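PDB 4YS6: putative solute-binding component of ABC transporter from Clostridium phytofermentans, which probably serves as the sugar-binding receptor of an ABC importer, and holds beta-D-glucose in the crystal. Local coordinates for residues 74-79 against 99-104. Sequence-based numbering, arbitrary orientation.
With NA (sodium ion), chain G.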
loop_
_atom_site.group_PDB
_atom_site.type_symbol
_atom_site.label_atom_id
_atom_site.label_comp_id
_atom_site.label_asym_id
_atom_site.label_seq_id
_atom_site.Cartn_x
_atom_site.Cartn_y
_atom_site.Cartn_z
ATOM N N ALA A 74 11.077 -8.721 -8.239
ATOM C CA ALA A 74 11.012 -10.142 -7.891
ATOM C C ALA A 74 9.740 -10.915 -8.300
ATOM O O ALA A 74 9.568 -12.058 -7.901
ATOM C CB ALA A 74 11.215 -10.282 -6.401
ATOM N N SER A 75 8.870 -10.291 -9.090
ATOM C CA SER A 75 7.637 -10.940 -9.552
ATOM C C SER A 75 6.797 -11.484 -8.405
ATOM O O SER A 75 6.083 -12.467 -8.554
ATOM C CB SER A 75 7.952 -12.066 -10.527
ATOM O OG SER A 75 6.796 -12.397 -11.270
ATOM N N ASN A 76 6.863 -10.817 -7.259
ATOM C CA ASN A 76 6.117 -11.234 -6.060
ATOM C C ASN A 76 6.429 -12.665 -5.614
ATOM O O ASN A 76 5.626 -13.322 -4.929
ATOM C CB ASN A 76 4.597 -11.059 -6.287
ATOM C CG ASN A 76 4.012 -9.903 -5.501
ATOM O OD1 ASN A 76 4.735 -9.076 -4.951
ATOM N ND2 ASN A 76 2.683 -9.828 -5.470
ATOM N N ASP A 77 7.613 -13.144 -5.969
ATOM C CA ASP A 77 8.092 -14.456 -5.551
ATOM C C ASP A 77 9.164 -14.283 -4.469
ATOM O O ASP A 77 10.233 -13.730 -4.738
ATOM C CB ASP A 77 8.639 -15.213 -6.763
ATOM C CG ASP A 77 7.541 -15.690 -7.698
ATOM O OD1 ASP A 77 6.384 -15.774 -7.251
ATOM O OD2 ASP A 77 7.829 -15.992 -8.879
ATOM N N VAL A 78 8.873 -14.733 -3.247
ATOM C CA VAL A 78 9.760 -14.499 -2.106
ATOM C C VAL A 78 11.167 -15.054 -2.318
ATOM O O VAL A 78 12.153 -14.373 -2.014
ATOM C CB VAL A 78 9.146 -15.081 -0.820
ATOM C CG1 VAL A 78 10.141 -15.056 0.352
ATOM C CG2 VAL A 78 7.905 -14.304 -0.462
ATOM N N GLN A 79 11.295 -16.270 -2.842
ATOM C CA GLN A 79 12.627 -16.848 -2.992
ATOM C C GLN A 79 13.437 -16.082 -4.040
ATOM O O GLN A 79 14.671 -15.988 -3.946
ATOM C CB GLN A 79 12.541 -18.333 -3.346
ATOM C CG GLN A 79 13.889 -18.995 -3.449
ATOM C CD GLN A 79 14.707 -18.819 -2.189
ATOM O OE1 GLN A 79 15.883 -18.451 -2.241
ATOM N NE2 GLN A 79 14.082 -19.067 -1.047
ATOM N N ALA A 99 12.046 -3.223 -0.570
ATOM C CA ALA A 99 10.598 -3.256 -0.467
ATOM C C ALA A 99 10.176 -4.731 -0.496
ATOM O O ALA A 99 10.092 -5.347 -1.556
ATOM C CB ALA A 99 9.957 -2.481 -1.590
ATOM N N SER A 100 9.978 -5.303 0.681
ATOM C CA SER A 100 9.822 -6.742 0.832
ATOM C C SER A 100 8.454 -7.236 0.394
ATOM O O SER A 100 7.449 -6.535 0.526
ATOM C CB SER A 100 10.076 -7.135 2.292
ATOM O OG SER A 100 9.130 -6.545 3.136
ATOM N N ILE A 101 8.418 -8.451 -0.146
ATOM C CA ILE A 101 7.155 -9.091 -0.487
ATOM C C ILE A 101 6.485 -9.547 0.791
ATOM O O ILE A 101 5.332 -9.191 1.064
ATOM C CB ILE A 101 7.368 -10.270 -1.428
ATOM C CG1 ILE A 101 7.977 -9.782 -2.751
ATOM C CG2 ILE A 101 6.046 -10.964 -1.734
ATOM C CD1 ILE A 101 8.572 -10.871 -3.550
ATOM N N GLU A 102 7.230 -10.323 1.574
ATOM C CA GLU A 102 6.769 -10.824 2.860
ATOM C C GLU A 102 7.703 -10.294 3.941
ATOM O O GLU A 102 8.893 -10.567 3.919
ATOM C CB GLU A 102 6.744 -12.350 2.881
ATOM C CG GLU A 102 5.607 -12.937 2.070
ATOM C CD GLU A 102 5.519 -14.453 2.189
ATOM O OE1 GLU A 102 6.232 -15.032 3.041
ATOM O OE2 GLU A 102 4.733 -15.062 1.429
ATOM N N GLY A 103 7.150 -9.540 4.880
ATOM C CA GLY A 103 7.960 -8.846 5.877
ATOM C C GLY A 103 8.871 -9.706 6.731
ATOM O O GLY A 103 9.940 -9.249 7.138
ATOM N N ASP A 104 8.473 -10.940 7.013
ATOM C CA ASP A 104 9.305 -11.818 7.864
ATOM C C ASP A 104 10.141 -12.866 7.106
ATOM O O ASP A 104 10.695 -13.770 7.720
ATOM C CB ASP A 104 8.411 -12.512 8.903
ATOM C CG ASP A 104 7.313 -13.355 8.279
ATOM O OD1 ASP A 104 7.116 -13.290 7.048
ATOM O OD2 ASP A 104 6.625 -14.071 9.041
HETATM NA NA NA G . 4.733 -14.447 -8.515
HETATM O O HOH W 1 4.449 -13.074 -10.421
HETATM O O HOH W 2 3.430 -14.801 -6.830
HETATM O O HOH W 3 5.925 -15.354 -10.561
#
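Ile101 reaches into the bend of residues 74-79 and lays its terminal methyl against the backbone there, with CD1 3.5 Å from both Asn76 C and Asp77 N. CG1 stands anti to the carbonyl carbon (chi1 -62°) and chi2, at 163°, extends the chain, so that Ile101 CD1 rests on the peptide and also meets Ala74 CB at 3.9 Å. The other branch, Ile101 CG2, meets Val78 CG2 at 4.0 Å. Val78 turns the same methyl to Glu102, whose extended chain it crosses at about a right angle; Val78 CG2 lies 3.6 Å from Glu102 CD, so the valine packs against the aliphatic part and the carboxylate carbon alike.

Both segments follow parallel strands, 68-73 and 95-98, of one lobe of a periplasmic-binding-protein fold, and lead into helices 78-90 and 107-115. They lie on the side of the lobe facing the sugar site, with the Asn76 side chain about 7 Å from the bound beta-D-glucopyranose. Among polar groups, Asn76 OD1 lies 4.0 Å from both Ile101 CG1 and Ile101 CG2, a van der Waals approach. Gln81, near the start of helix 78-90, holds 99-104 to that helix by hydrogen bonds from its NE2 to Ala99 O and from Ile101 N to its OE1.

Residues 74-77 form a type I' turn closed by a backbone hydrogen bond from Asp77 N to Ala74 O. The same turn binds a sodium ion through Ser75 O, at 2.4 Å, Asp77 OD1 and three waters. One water also donates to Asp77 OD2, 2.6 Å away, so that both carboxylate oxygens are engaged at the metal site.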